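Side-chain contacts in DUF1611 domain-containing protein (Anabaena variabilis, PDB 2OBN), which is of unknown function but joins a Rossmann-like domain to a P-loop NTPase-like domain and so may bind a nucleotide: residues B[236-241]-B[275-280]; B[257-262]-B[284-289]; B[12-17]-B[28-33]; B[39-44]-B[67-72]; B[180-185]-B[341-346]. The protein carries 2 engineered substitutions. All blocks are in the same frame, centred on the assembly; numbering follows the deposited sequence.

Interaction 1 (B[236-241]-B[275-280]); sequences SLLHPG and PIPPLP
Leu-238 makes a small, buried apolar contact with Ile-276 and Pro-277, joining the loop that follows strand 228-231 to the extended run that leads into helix 279-291. CD1 of the leucine lies 3.8 Å from CG2, the branch methyl of Ile-276, and those two side chains cross at about a right angle. CD2 reaches toward Pro-277, 3.8 Å from its CD, and CD1 lies equally near that same atom. With CG anti to the carbonyl carbon (chi1 -52°), the forked end of Leu-238 is sent out toward the 275-280 segment, and the fork lets it straddle the proline CD while one branch also meets the isoleucine. Proline fits the other side because it offers a stiff hydrocarbon surface without an N-H that would need a partner. The leucine is set in place by its own turn: residues 236-239 form a type I beta turn, and Ser-236 OG accepts from Leu-238 N at 3.0 Å, an ST turn. Beside the apolar patch, a water lies within hydrogen-bonding reach of both Leu-238 O and Pro-275 O and may bridge the two backbones. Gly-292 and Gly-293 of the second subunit pack on Leu-238 and Pro-277, placing the contact at the dimer interface. Within the chain, helix 279-291 also borders Leu-238 through Leu-285, while Leu-279 at its start packs on strand 256-262.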
# COMPACT_ATOMS: atom_id res chain seq x y z
N SER B 236 -8.75 -5.06 5.39
CA SER B 236 -9.74 -5.96 4.83
C SER B 236 -9.97 -5.62 3.37
O SER B 236 -10.08 -4.44 3.02
CB SER B 236 -11.08 -5.81 5.54
OG SER B 236 -12.07 -6.59 4.88
N LEU B 237 -10.12 -6.64 2.54
CA LEU B 237 -10.43 -6.42 1.13
C LEU B 237 -11.88 -5.93 0.94
O LEU B 237 -12.27 -5.66 -0.18
CB LEU B 237 -10.19 -7.70 0.32
CG LEU B 237 -8.74 -8.19 0.22
CD1 LEU B 237 -8.71 -9.50 -0.55
CD2 LEU B 237 -7.84 -7.16 -0.43
N LEU B 238 -12.65 -5.85 2.03
CA LEU B 238 -14.03 -5.40 2.02
C LEU B 238 -14.16 -3.95 2.48
O LEU B 238 -15.21 -3.33 2.32
CB LEU B 238 -14.89 -6.29 2.94
CG LEU B 238 -14.81 -7.79 2.72
CD1 LEU B 238 -15.78 -8.50 3.63
CD2 LEU B 238 -15.08 -8.14 1.26
N HIS B 239 -13.08 -3.41 3.05
CA HIS B 239 -13.05 -2.04 3.51
C HIS B 239 -12.60 -1.16 2.34
O HIS B 239 -11.55 -1.42 1.76
CB HIS B 239 -12.09 -1.94 4.68
CG HIS B 239 -12.13 -0.63 5.39
ND1 HIS B 239 -11.87 0.56 4.76
CD2 HIS B 239 -12.35 -0.34 6.69
CE1 HIS B 239 -11.95 1.54 5.64
NE2 HIS B 239 -12.25 1.03 6.82
N PRO B 240 -13.40 -0.11 1.99
CA PRO B 240 -13.10 0.75 0.83
C PRO B 240 -11.82 1.60 0.89
O PRO B 240 -11.41 2.16 -0.13
CB PRO B 240 -14.32 1.69 0.78
CG PRO B 240 -14.84 1.69 2.15
CD PRO B 240 -14.62 0.34 2.69
N GLY B 241 -11.22 1.74 2.06
CA GLY B 241 -10.00 2.54 2.21
C GLY B 241 -8.75 1.77 2.58
O GLY B 241 -7.68 2.37 2.70
N PRO B 275 -21.66 -3.32 1.97
CA PRO B 275 -21.95 -4.60 2.62
C PRO B 275 -20.76 -5.56 2.78
O PRO B 275 -19.72 -5.41 2.13
CB PRO B 275 -22.96 -5.25 1.67
CG PRO B 275 -22.68 -4.64 0.33
CD PRO B 275 -22.22 -3.26 0.60
N ILE B 276 -20.95 -6.53 3.67
CA ILE B 276 -20.04 -7.65 3.82
C ILE B 276 -20.71 -8.78 3.06
O ILE B 276 -21.80 -9.22 3.45
CB ILE B 276 -19.84 -8.10 5.28
CG1 ILE B 276 -19.16 -6.98 6.10
CG2 ILE B 276 -19.05 -9.42 5.31
CD1 ILE B 276 -18.78 -7.37 7.55
N PRO B 277 -20.10 -9.27 1.98
CA PRO B 277 -20.79 -10.38 1.32
C PRO B 277 -20.89 -11.65 2.20
O PRO B 277 -20.25 -11.74 3.26
CB PRO B 277 -19.90 -10.68 0.10
CG PRO B 277 -18.92 -9.54 -0.01
CD PRO B 277 -18.81 -8.93 1.34
N PRO B 278 -21.70 -12.64 1.76
CA PRO B 278 -21.74 -13.89 2.51
C PRO B 278 -20.33 -14.46 2.57
O PRO B 278 -19.54 -14.20 1.66
CB PRO B 278 -22.63 -14.78 1.66
CG PRO B 278 -23.49 -13.83 0.87
CD PRO B 278 -22.59 -12.65 0.59
N LEU B 279 -20.02 -15.22 3.62
CA LEU B 279 -18.66 -15.74 3.83
C LEU B 279 -18.08 -16.60 2.70
O LEU B 279 -16.89 -16.48 2.44
CB LEU B 279 -18.54 -16.45 5.19
CG LEU B 279 -18.59 -15.51 6.41
CD1 LEU B 279 -18.51 -16.29 7.73
CD2 LEU B 279 -17.48 -14.47 6.38
N PRO B 280 -18.90 -17.45 2.03
CA PRO B 280 -18.35 -18.19 0.89
C PRO B 280 -17.77 -17.26 -0.19
O PRO B 280 -16.75 -17.59 -0.79
CB PRO B 280 -19.57 -18.95 0.33
CG PRO B 280 -20.47 -19.10 1.46
CD PRO B 280 -20.31 -17.81 2.25
O HOH W 1 -17.68 -4.46 3.93

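Interaction 2 (B[257-262]-B[284-289]); sequences LVLVHR and RLYETV
Among residues 284-289, Tyr-286 makes the contact with strand residues 257-262, and it does so with two different parts. Its CB lies 4.3 Å from CD1 of Leu-257, while ring atom CE2 is 4.2 Å from CD1 of Leu-259, whose side chain crosses that of the tyrosine at about a right angle. The two leucines are alternate residues of the strand and so emerge on the same face of the sheet. Leu-259 has CG anti to the backbone N (chi1 178°), which swings its methyl toward the ring even though its CB does not aim at the helix. Tyrosine suits this position because the ring offers apolar surface to Leu-259, and CB to Leu-257, while the hydroxyl reaches polar groups beyond: Tyr-286 OH is hydrogen-bonded to Gly-159 O and to Leu-237 N, so the buried hydroxyl has two partners, which anchor the far end of the ring. Farther out, Val-158 of the neighbouring strand 153-159 touches both Leu-259 and Tyr-286, and Val-282 and Ile-283, a turn earlier in the helix, also cover Leu-259. Strand 256-262, helix 279-291 and strand 301-307 form a beta-alpha-beta unit, and this helix-on-sheet packing is characteristic of the parallel alpha/beta architecture of P-loop NTPase-like domains.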
# COMPACT_ATOMS: atom_id res chain seq x y z
N LEU B 257 -4.51 -19.43 5.23
CA LEU B 257 -5.19 -18.22 5.68
C LEU B 257 -6.24 -18.62 6.69
O LEU B 257 -6.81 -19.71 6.59
CB LEU B 257 -5.88 -17.52 4.51
CG LEU B 257 -4.99 -17.04 3.35
CD1 LEU B 257 -5.82 -16.53 2.18
CD2 LEU B 257 -3.99 -15.98 3.80
N VAL B 258 -6.48 -17.76 7.68
CA VAL B 258 -7.56 -17.93 8.65
C VAL B 258 -8.39 -16.66 8.54
O VAL B 258 -7.87 -15.54 8.69
CB VAL B 258 -7.03 -18.13 10.09
CG1 VAL B 258 -8.18 -18.12 11.10
CG2 VAL B 258 -6.24 -19.42 10.19
N LEU B 259 -9.66 -16.82 8.20
CA LEU B 259 -10.55 -15.68 8.02
C LEU B 259 -11.24 -15.32 9.34
O LEU B 259 -11.88 -16.15 9.95
CB LEU B 259 -11.60 -16.00 6.93
CG LEU B 259 -12.66 -14.93 6.61
CD1 LEU B 259 -12.02 -13.60 6.22
CD2 LEU B 259 -13.60 -15.41 5.52
N VAL B 260 -11.10 -14.07 9.77
CA VAL B 260 -11.72 -13.60 10.99
C VAL B 260 -12.99 -12.82 10.62
O VAL B 260 -13.04 -12.12 9.61
CB VAL B 260 -10.75 -12.74 11.83
CG1 VAL B 260 -11.32 -12.46 13.24
CG2 VAL B 260 -9.39 -13.42 11.92
N HIS B 261 -14.04 -12.98 11.42
CA HIS B 261 -15.30 -12.32 11.17
C HIS B 261 -16.12 -12.17 12.44
O HIS B 261 -16.16 -13.07 13.26
CB HIS B 261 -16.06 -13.10 10.11
CG HIS B 261 -17.48 -12.65 9.91
ND1 HIS B 261 -17.81 -11.47 9.28
CD2 HIS B 261 -18.65 -13.26 10.22
CE1 HIS B 261 -19.13 -11.37 9.22
NE2 HIS B 261 -19.66 -12.44 9.79
N ARG B 262 -16.76 -11.01 12.61
CA ARG B 262 -17.64 -10.78 13.76
C ARG B 262 -19.03 -11.29 13.41
O ARG B 262 -19.64 -10.82 12.45
CB ARG B 262 -17.70 -9.31 14.16
CG ARG B 262 -18.70 -9.05 15.30
CD ARG B 262 -18.74 -7.59 15.72
NE ARG B 262 -17.49 -7.17 16.37
CZ ARG B 262 -16.60 -6.30 15.89
NH1 ARG B 262 -16.78 -5.64 14.74
NH2 ARG B 262 -15.53 -6.05 16.61
N ARG B 284 -13.76 -16.96 -1.36
CA ARG B 284 -13.36 -16.99 -2.77
C ARG B 284 -12.49 -15.75 -3.12
O ARG B 284 -11.44 -15.87 -3.75
CB ARG B 284 -14.60 -17.05 -3.66
CG ARG B 284 -14.31 -17.30 -5.13
N LEU B 285 -12.92 -14.57 -2.68
CA LEU B 285 -12.15 -13.35 -2.89
C LEU B 285 -10.70 -13.50 -2.39
O LEU B 285 -9.75 -13.38 -3.18
CB LEU B 285 -12.84 -12.16 -2.21
CG LEU B 285 -12.08 -10.83 -2.10
CD1 LEU B 285 -11.77 -10.25 -3.46
CD2 LEU B 285 -12.90 -9.87 -1.25
N TYR B 286 -10.53 -13.80 -1.10
CA TYR B 286 -9.17 -13.98 -0.55
C TYR B 286 -8.35 -15.06 -1.26
O TYR B 286 -7.15 -14.87 -1.54
CB TYR B 286 -9.19 -14.20 0.97
CG TYR B 286 -9.36 -12.90 1.74
CD1 TYR B 286 -8.29 -12.05 1.89
CD2 TYR B 286 -10.58 -12.52 2.29
CE1 TYR B 286 -8.41 -10.86 2.57
CE2 TYR B 286 -10.71 -11.31 2.99
CZ TYR B 286 -9.60 -10.49 3.12
OH TYR B 286 -9.64 -9.29 3.79
N GLU B 287 -8.98 -16.19 -1.56
CA GLU B 287 -8.27 -17.28 -2.22
C GLU B 287 -7.78 -16.88 -3.61
O GLU B 287 -6.64 -17.20 -3.99
CB GLU B 287 -9.10 -18.56 -2.25
CG GLU B 287 -9.15 -19.22 -0.88
CD GLU B 287 -9.95 -20.52 -0.84
OE1 GLU B 287 -10.65 -20.83 -1.83
OE2 GLU B 287 -9.90 -21.20 0.21
N THR B 288 -8.63 -16.17 -4.34
CA THR B 288 -8.32 -15.70 -5.69
C THR B 288 -7.17 -14.68 -5.64
O THR B 288 -6.29 -14.73 -6.51
CB THR B 288 -9.58 -15.11 -6.37
OG1 THR B 288 -10.53 -16.17 -6.61
CG2 THR B 288 -9.26 -14.44 -7.72
N VAL B 289 -7.20 -13.78 -4.65
CA VAL B 289 -6.12 -12.80 -4.45
C VAL B 289 -4.83 -13.50 -4.06
O VAL B 289 -3.78 -13.21 -4.60
CB VAL B 289 -6.49 -11.72 -3.37
CG1 VAL B 289 -5.30 -10.82 -3.02
CG2 VAL B 289 -7.64 -10.84 -3.87

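Interaction 3 (B[12-17]-B[28-33]); sequences ILLHEG and ALLRYS
Ile-12 and Leu-30 cross obliquely, the end of the isoleucine laid against the fork of the leucine. Ile-12 CD1 is 3.7 Å from Leu-30 CD2 and 3.8 Å from Leu-30 CG, so one methyl touches both the branch point and a branch. This reach comes from the extended form of the isoleucine: CG1 is anti to the carbonyl carbon (chi1 -55°) and CD1 continues the chain fully extended, anti to CA (chi2 178°). The same methyl also lies 4.2 Å from Leu-29 CB, and thus sits against two successive residues of the helix. Leu-14 approaches differently. It meets Leu-30 tip to tip, its CD2 3.7 Å from Leu-30 CD1. Leu-30 therefore gives one methyl to each partner, CD2 to Ile-12 and CD1 to Leu-14, a task for which a forked side chain is well suited. A beta-branched isoleucine is equally at home in the strand, where its long arm can span the gap to the helix. Val-40 of the adjacent strand touches both Leu-14 and Leu-30, continuing the apolar layer across to the next strand, while Val-78 lies against Leu-29. The contact packs the first helix on the first strand of the beta-alpha-beta unit formed by 10-13, 24-32 and 37-41, the opening arrangement of a Rossmann-like parallel sheet.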
# COMPACT_ATOMS: atom_id res chain seq x y z
N ILE B 12 -0.31 4.43 30.66
CA ILE B 12 -0.96 4.49 29.35
C ILE B 12 -1.88 5.71 29.29
O ILE B 12 -2.78 5.84 30.13
CB ILE B 12 -1.78 3.23 29.05
CG1 ILE B 12 -0.91 1.99 29.19
CG2 ILE B 12 -2.43 3.32 27.65
CD1 ILE B 12 -1.66 0.73 28.96
N LEU B 13 -1.64 6.60 28.33
CA LEU B 13 -2.50 7.76 28.11
C LEU B 13 -3.73 7.15 27.46
O LEU B 13 -3.64 6.60 26.37
CB LEU B 13 -1.84 8.79 27.19
CG LEU B 13 -2.62 10.10 27.01
CD1 LEU B 13 -2.63 10.90 28.32
CD2 LEU B 13 -2.04 10.95 25.87
N LEU B 14 -4.88 7.23 28.13
CA LEU B 14 -6.08 6.57 27.63
C LEU B 14 -7.36 7.38 27.88
O LEU B 14 -8.41 6.79 28.10
CB LEU B 14 -6.16 5.16 28.26
CG LEU B 14 -7.05 4.03 27.71
CD1 LEU B 14 -6.93 3.80 26.21
CD2 LEU B 14 -6.74 2.73 28.44
N HIS B 15 -7.26 8.72 27.81
CA HIS B 15 -8.42 9.60 28.03
C HIS B 15 -9.54 9.31 27.04
O HIS B 15 -9.32 9.39 25.83
CB HIS B 15 -8.08 11.09 27.88
CG HIS B 15 -7.14 11.61 28.92
ND1 HIS B 15 -7.49 11.72 30.24
CD2 HIS B 15 -5.89 12.10 28.81
CE1 HIS B 15 -6.47 12.22 30.92
NE2 HIS B 15 -5.49 12.46 30.07
N GLU B 16 -10.73 9.00 27.58
CA GLU B 16 -11.92 8.67 26.77
C GLU B 16 -11.87 7.33 26.03
O GLU B 16 -12.85 6.96 25.40
CB GLU B 16 -12.26 9.79 25.77
CG GLU B 16 -12.38 11.16 26.39
CD GLU B 16 -12.88 12.21 25.40
OE1 GLU B 16 -12.32 12.30 24.28
OE2 GLU B 16 -13.84 12.94 25.77
N GLY B 17 -10.76 6.60 26.11
CA GLY B 17 -10.62 5.33 25.43
C GLY B 17 -10.82 4.08 26.27
O GLY B 17 -10.89 2.99 25.70
N ALA B 28 -5.63 -2.88 24.06
CA ALA B 28 -4.91 -4.04 23.57
C ALA B 28 -3.67 -4.26 24.43
O ALA B 28 -3.38 -5.38 24.83
CB ALA B 28 -4.54 -3.87 22.11
N LEU B 29 -2.96 -3.18 24.74
CA LEU B 29 -1.78 -3.26 25.62
C LEU B 29 -2.17 -3.78 27.01
O LEU B 29 -1.50 -4.63 27.58
CB LEU B 29 -1.09 -1.89 25.73
CG LEU B 29 -0.50 -1.29 24.44
CD1 LEU B 29 0.08 0.09 24.73
CD2 LEU B 29 0.56 -2.18 23.83
N LEU B 30 -3.26 -3.25 27.57
CA LEU B 30 -3.74 -3.72 28.87
C LEU B 30 -4.12 -5.20 28.82
O LEU B 30 -3.96 -5.92 29.80
CB LEU B 30 -4.95 -2.90 29.32
CG LEU B 30 -4.66 -1.44 29.73
CD1 LEU B 30 -5.95 -0.65 29.76
CD2 LEU B 30 -3.91 -1.34 31.07
N ARG B 31 -4.63 -5.67 27.68
CA ARG B 31 -5.03 -7.06 27.53
C ARG B 31 -3.84 -7.99 27.30
O ARG B 31 -3.86 -9.13 27.76
CB ARG B 31 -6.08 -7.20 26.41
CG ARG B 31 -6.57 -8.62 26.16
CD ARG B 31 -7.68 -8.72 25.10
NE ARG B 31 -9.02 -8.53 25.68
CZ ARG B 31 -9.81 -7.46 25.55
NH1 ARG B 31 -9.49 -6.40 24.79
NH2 ARG B 31 -10.99 -7.46 26.17
N TYR B 32 -2.80 -7.52 26.62
CA TYR B 32 -1.71 -8.42 26.26
C TYR B 32 -0.28 -8.11 26.75
O TYR B 32 0.54 -9.01 26.80
CB TYR B 32 -1.69 -8.58 24.75
CG TYR B 32 -2.93 -9.24 24.15
CD1 TYR B 32 -3.26 -10.56 24.46
CD2 TYR B 32 -3.74 -8.57 23.24
CE1 TYR B 32 -4.36 -11.19 23.91
CE2 TYR B 32 -4.84 -9.19 22.68
CZ TYR B 32 -5.14 -10.51 23.01
OH TYR B 32 -6.24 -11.12 22.46
N SER B 33 0.03 -6.87 27.13
CA SER B 33 1.41 -6.53 27.50
C SER B 33 1.90 -7.14 28.81
O SER B 33 1.25 -7.01 29.85
CB SER B 33 1.56 -5.01 27.58
OG SER B 33 2.90 -4.66 27.89

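Interaction 4 (B[39-44]-B[67-72]); sequences AVIDRN and EAALEY
In the Rossmann-like part of the protein, where helices cover a parallel sheet, Ala-39 and Ile-41 of strand 37-41 receive the short helix 66-69 through Ala-69. Small side chains let the backbones come close: the CA atoms of Ala-39 and Ala-69 are 6.0 Å apart, and their CB methyls meet at 4.1 Å. Alanine suits both places because its methyl alone fills the short distance between the two main chains. Ile-41, two residues along the strand, adds its longer arm. Its CD1 lies 3.8 Å from Ala-69 CB and its CG1 3.9 Å, so the alanine methyl rests against the outer half of the isoleucine. CG1 stands anti to the carbonyl carbon (chi1 -62°), and this turn brings the arm to the helix although CB itself does not point there. At the margin, Tyr-72 brings ring atom CD2 to 4.3 Å from Ala-39 CB, meeting the methyl obliquely; the aromatic ring adds apolar surface at the edge of the contact, beside the alanine methyl. Just past the strand, Asp-42 OD1 accepts from Asn-44 N in an Asx turn and also from Glu-16 N. Val-63 of the edge strand 62-63 touches Ile-41, Ala-69 and Tyr-72 alike, and on its other flank Ile-41 borders Ala-11 and Leu-13 of strand 10-13.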
# COMPACT_ATOMS: atom_id res chain seq x y z
N ALA B 39 -0.16 2.41 35.73
CA ALA B 39 -1.30 3.33 35.70
C ALA B 39 -1.93 3.42 34.32
O ALA B 39 -1.25 3.26 33.30
CB ALA B 39 -0.90 4.72 36.19
N VAL B 40 -3.24 3.64 34.33
CA VAL B 40 -4.06 3.90 33.16
C VAL B 40 -4.57 5.32 33.40
O VAL B 40 -5.15 5.61 34.45
CB VAL B 40 -5.24 2.93 33.06
CG1 VAL B 40 -6.28 3.44 32.05
CG2 VAL B 40 -4.76 1.53 32.67
N ILE B 41 -4.34 6.20 32.42
CA ILE B 41 -4.72 7.60 32.55
C ILE B 41 -5.98 7.87 31.74
O ILE B 41 -5.94 7.86 30.51
CB ILE B 41 -3.56 8.51 32.09
CG1 ILE B 41 -2.34 8.29 33.00
CG2 ILE B 41 -3.96 9.99 32.14
CD1 ILE B 41 -1.03 8.78 32.39
N ASP B 42 -7.08 8.09 32.45
CA ASP B 42 -8.36 8.41 31.82
C ASP B 42 -9.25 9.18 32.81
O ASP B 42 -9.74 8.61 33.78
CB ASP B 42 -9.06 7.13 31.34
CG ASP B 42 -10.36 7.40 30.59
OD1 ASP B 42 -10.70 8.57 30.33
OD2 ASP B 42 -11.05 6.42 30.24
N ARG B 43 -9.42 10.47 32.54
CA ARG B 43 -10.23 11.39 33.36
C ARG B 43 -11.70 10.99 33.51
O ARG B 43 -12.34 11.34 34.49
CB ARG B 43 -10.12 12.82 32.83
CG ARG B 43 -10.52 13.00 31.38
CD ARG B 43 -10.42 14.46 30.95
NE ARG B 43 -10.71 14.57 29.52
CZ ARG B 43 -9.81 14.61 28.53
NH1 ARG B 43 -8.49 14.61 28.76
NH2 ARG B 43 -10.25 14.69 27.28
N ASN B 44 -12.24 10.28 32.52
CA ASN B 44 -13.59 9.76 32.57
C ASN B 44 -13.76 8.53 33.48
O ASN B 44 -14.88 8.20 33.87
CB ASN B 44 -14.05 9.37 31.16
CG ASN B 44 -14.20 10.55 30.22
OD1 ASN B 44 -13.82 11.67 30.55
ND2 ASN B 44 -14.77 10.31 29.05
N GLU B 67 -0.17 13.69 35.86
CA GLU B 67 0.28 14.18 37.16
C GLU B 67 -0.13 13.19 38.27
O GLU B 67 0.67 12.87 39.15
CB GLU B 67 -0.34 15.56 37.42
CG GLU B 67 0.14 16.28 38.70
CD GLU B 67 1.47 16.99 38.54
OE1 GLU B 67 1.72 17.60 37.47
OE2 GLU B 67 2.26 16.98 39.52
N ALA B 68 -1.38 12.72 38.22
CA ALA B 68 -1.90 11.76 39.21
C ALA B 68 -1.21 10.38 39.04
O ALA B 68 -1.10 9.61 40.00
CB ALA B 68 -3.43 11.64 39.11
N ALA B 69 -0.76 10.09 37.82
CA ALA B 69 -0.01 8.87 37.54
C ALA B 69 1.40 8.86 38.16
O ALA B 69 1.93 7.80 38.45
CB ALA B 69 0.11 8.67 36.04
N LEU B 70 1.99 10.04 38.36
CA LEU B 70 3.36 10.15 38.88
C LEU B 70 3.56 9.42 40.20
O LEU B 70 4.64 8.90 40.47
CB LEU B 70 3.79 11.61 39.04
CG LEU B 70 3.81 12.47 37.76
CD1 LEU B 70 4.38 13.85 38.09
CD2 LEU B 70 4.61 11.80 36.64
N GLU B 71 2.50 9.38 40.99
CA GLU B 71 2.47 8.70 42.29
C GLU B 71 2.93 7.23 42.17
O GLU B 71 3.51 6.68 43.11
CB GLU B 71 1.04 8.76 42.83
CG GLU B 71 0.87 8.36 44.28
CD GLU B 71 -0.57 8.54 44.78
OE1 GLU B 71 -1.49 8.63 43.94
OE2 GLU B 71 -0.77 8.60 46.01
N TYR B 72 2.66 6.62 41.01
CA TYR B 72 3.02 5.23 40.74
C TYR B 72 4.38 5.06 40.09
O TYR B 72 4.77 3.94 39.74
CB TYR B 72 1.92 4.59 39.88
CG TYR B 72 0.60 4.59 40.62
CD1 TYR B 72 0.31 3.61 41.56
CD2 TYR B 72 -0.33 5.60 40.41
CE1 TYR B 72 -0.88 3.62 42.26
CE2 TYR B 72 -1.53 5.62 41.11
CZ TYR B 72 -1.80 4.63 42.02
OH TYR B 72 -2.99 4.64 42.72

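Interaction 5 (B[180-185]-B[341-346]); sequences RGWRSK and VLLDAV
Arg-180 grips Asp-344 end-on with both terminal nitrogens, a salt bridge in which a single carboxylate oxygen takes two bonds. NH1 and NH2 of Arg-180 each lie 2.9 Å from Asp-344 OD1. The bonds are bent, with N-H...O angles of 143° and 145°. OD1 sits at the guanidinium edge, near its plane, whereas the carboxylate is turned 77° from that plane; NH2 meets OD1 nearly along its C-O direction and NH1 comes from above the carboxylate plane. NH1 has a second acidic partner, Asp-340 OD1, so the guanidinium spans two aspartates one turn apart on helix 340-347. Arginine, with its several N-H groups, can serve both. Arg-180 follows helix 166-179, which a Schellman motif ends, with Gly-181 as its C-prime residue, in the turn entering edge strand 184-187 of the P-loop domain's parallel sheet. An asparagine in place of Asp-344 would probably weaken the hold on Arg-180, since the arginine would lose one of its two balancing charges. Beside the bridge, Leu-343 CD2 lies obliquely to both the guanidinium and the indole, 3.7 Å from Arg-180 NH1 and 3.9 Å from Trp-182 CZ3.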
# COMPACT_ATOMS: atom_id res chain seq x y z
N ARG B 180 1.64 -26.98 22.13
CA ARG B 180 1.72 -28.31 21.56
C ARG B 180 3.10 -28.74 21.08
O ARG B 180 3.23 -29.81 20.48
CB ARG B 180 0.63 -28.49 20.51
CG ARG B 180 -0.73 -28.58 21.21
CD ARG B 180 -1.87 -28.44 20.28
NE ARG B 180 -1.88 -29.45 19.22
CZ ARG B 180 -2.77 -29.48 18.23
NH1 ARG B 180 -3.73 -28.56 18.16
NH2 ARG B 180 -2.69 -30.43 17.32
N GLY B 181 4.12 -27.92 21.34
CA GLY B 181 5.50 -28.28 21.06
C GLY B 181 6.14 -27.80 19.80
O GLY B 181 7.26 -28.19 19.50
N TRP B 182 5.43 -26.98 19.04
CA TRP B 182 5.98 -26.41 17.83
C TRP B 182 6.82 -25.17 18.16
O TRP B 182 6.52 -24.44 19.11
CB TRP B 182 4.89 -26.02 16.84
CG TRP B 182 4.37 -27.14 16.00
CD1 TRP B 182 5.01 -27.73 14.97
CD2 TRP B 182 3.09 -27.77 16.09
NE1 TRP B 182 4.22 -28.71 14.41
CE2 TRP B 182 3.04 -28.75 15.08
CE3 TRP B 182 1.99 -27.60 16.92
CZ2 TRP B 182 1.92 -29.57 14.89
CZ3 TRP B 182 0.88 -28.41 16.72
CH2 TRP B 182 0.85 -29.38 15.71
N ARG B 183 7.87 -24.97 17.38
CA ARG B 183 8.65 -23.74 17.47
C ARG B 183 7.84 -22.72 16.69
O ARG B 183 7.83 -22.74 15.46
CB ARG B 183 10.03 -23.92 16.86
CG ARG B 183 10.93 -24.84 17.67
CD ARG B 183 12.29 -24.96 17.02
NE ARG B 183 12.72 -23.61 16.66
CZ ARG B 183 13.35 -22.76 17.48
NH1 ARG B 183 13.69 -23.12 18.71
NH2 ARG B 183 13.66 -21.55 17.05
N SER B 184 7.14 -21.84 17.42
CA SER B 184 6.21 -20.86 16.85
C SER B 184 6.66 -19.42 17.08
O SER B 184 7.24 -19.09 18.13
CB SER B 184 4.83 -21.06 17.52
OG SER B 184 3.84 -20.19 17.00
N LYS B 185 6.43 -18.57 16.08
CA LYS B 185 6.73 -17.15 16.19
C LYS B 185 5.58 -16.28 15.69
O LYS B 185 5.02 -16.53 14.62
CB LYS B 185 7.98 -16.74 15.43
CG LYS B 185 8.59 -15.49 16.08
CD LYS B 185 9.53 -14.73 15.23
CE LYS B 185 10.34 -13.74 16.08
NZ LYS B 185 9.61 -13.03 17.17
N VAL B 341 -9.03 -26.10 17.36
CA VAL B 341 -9.86 -26.41 16.19
C VAL B 341 -9.27 -25.78 14.91
O VAL B 341 -9.24 -26.43 13.87
CB VAL B 341 -11.33 -25.95 16.42
CG1 VAL B 341 -12.14 -25.90 15.14
CG2 VAL B 341 -11.99 -26.88 17.45
N LEU B 342 -8.77 -24.55 14.99
CA LEU B 342 -8.17 -23.89 13.81
C LEU B 342 -6.68 -24.22 13.62
O LEU B 342 -6.19 -24.20 12.49
CB LEU B 342 -8.41 -22.38 13.86
CG LEU B 342 -9.88 -21.96 13.93
CD1 LEU B 342 -9.99 -20.44 13.96
CD2 LEU B 342 -10.72 -22.54 12.78
N LEU B 343 -5.97 -24.53 14.70
CA LEU B 343 -4.57 -24.93 14.59
C LEU B 343 -4.51 -26.27 13.86
O LEU B 343 -3.68 -26.45 12.98
CB LEU B 343 -3.88 -25.04 15.94
CG LEU B 343 -2.40 -25.49 15.86
CD1 LEU B 343 -1.56 -24.57 14.98
CD2 LEU B 343 -1.82 -25.58 17.26
N ASP B 344 -5.41 -27.19 14.21
CA ASP B 344 -5.50 -28.47 13.52
C ASP B 344 -5.78 -28.25 12.03
O ASP B 344 -5.18 -28.91 11.19
CB ASP B 344 -6.62 -29.34 14.12
CG ASP B 344 -6.30 -29.83 15.52
OD1 ASP B 344 -5.12 -29.77 15.91
OD2 ASP B 344 -7.22 -30.29 16.25
N ALA B 345 -6.68 -27.31 11.70
CA ALA B 345 -7.01 -27.01 10.30
C ALA B 345 -5.79 -26.50 9.54
O ALA B 345 -5.59 -26.84 8.37
CB ALA B 345 -8.15 -26.01 10.22
N VAL B 346 -4.99 -25.67 10.20
CA VAL B 346 -3.73 -25.18 9.63
C VAL B 346 -2.75 -26.34 9.41
O VAL B 346 -2.14 -26.47 8.33
CB VAL B 346 -3.03 -24.16 10.58
CG1 VAL B 346 -1.57 -23.92 10.18
CG2 VAL B 346 -3.80 -22.85 10.64

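The five contacts fall into two groups, one around each parallel sheet. Interactions 3 and 4, with centres about 12 Å apart, share the N-terminal sheet through the neighbouring strands 10-13 and 37-41; Leu-14 N to Ile-41 O (2.7 Å) and Glu-16 N to Asp-42 OD1 (2.8 Å) are probable hydrogen bonds between them. In the P-loop domain, interactions 1 and 2 both use helix 279-291, their centres about 9 Å apart, and both touch the second subunit. Interaction 5 meets interaction 2 where Val-258 packs on Leu-342 and Val-346. Between the groups, interactions 2 and 3 come no nearer than about 10 Å, nearest atoms.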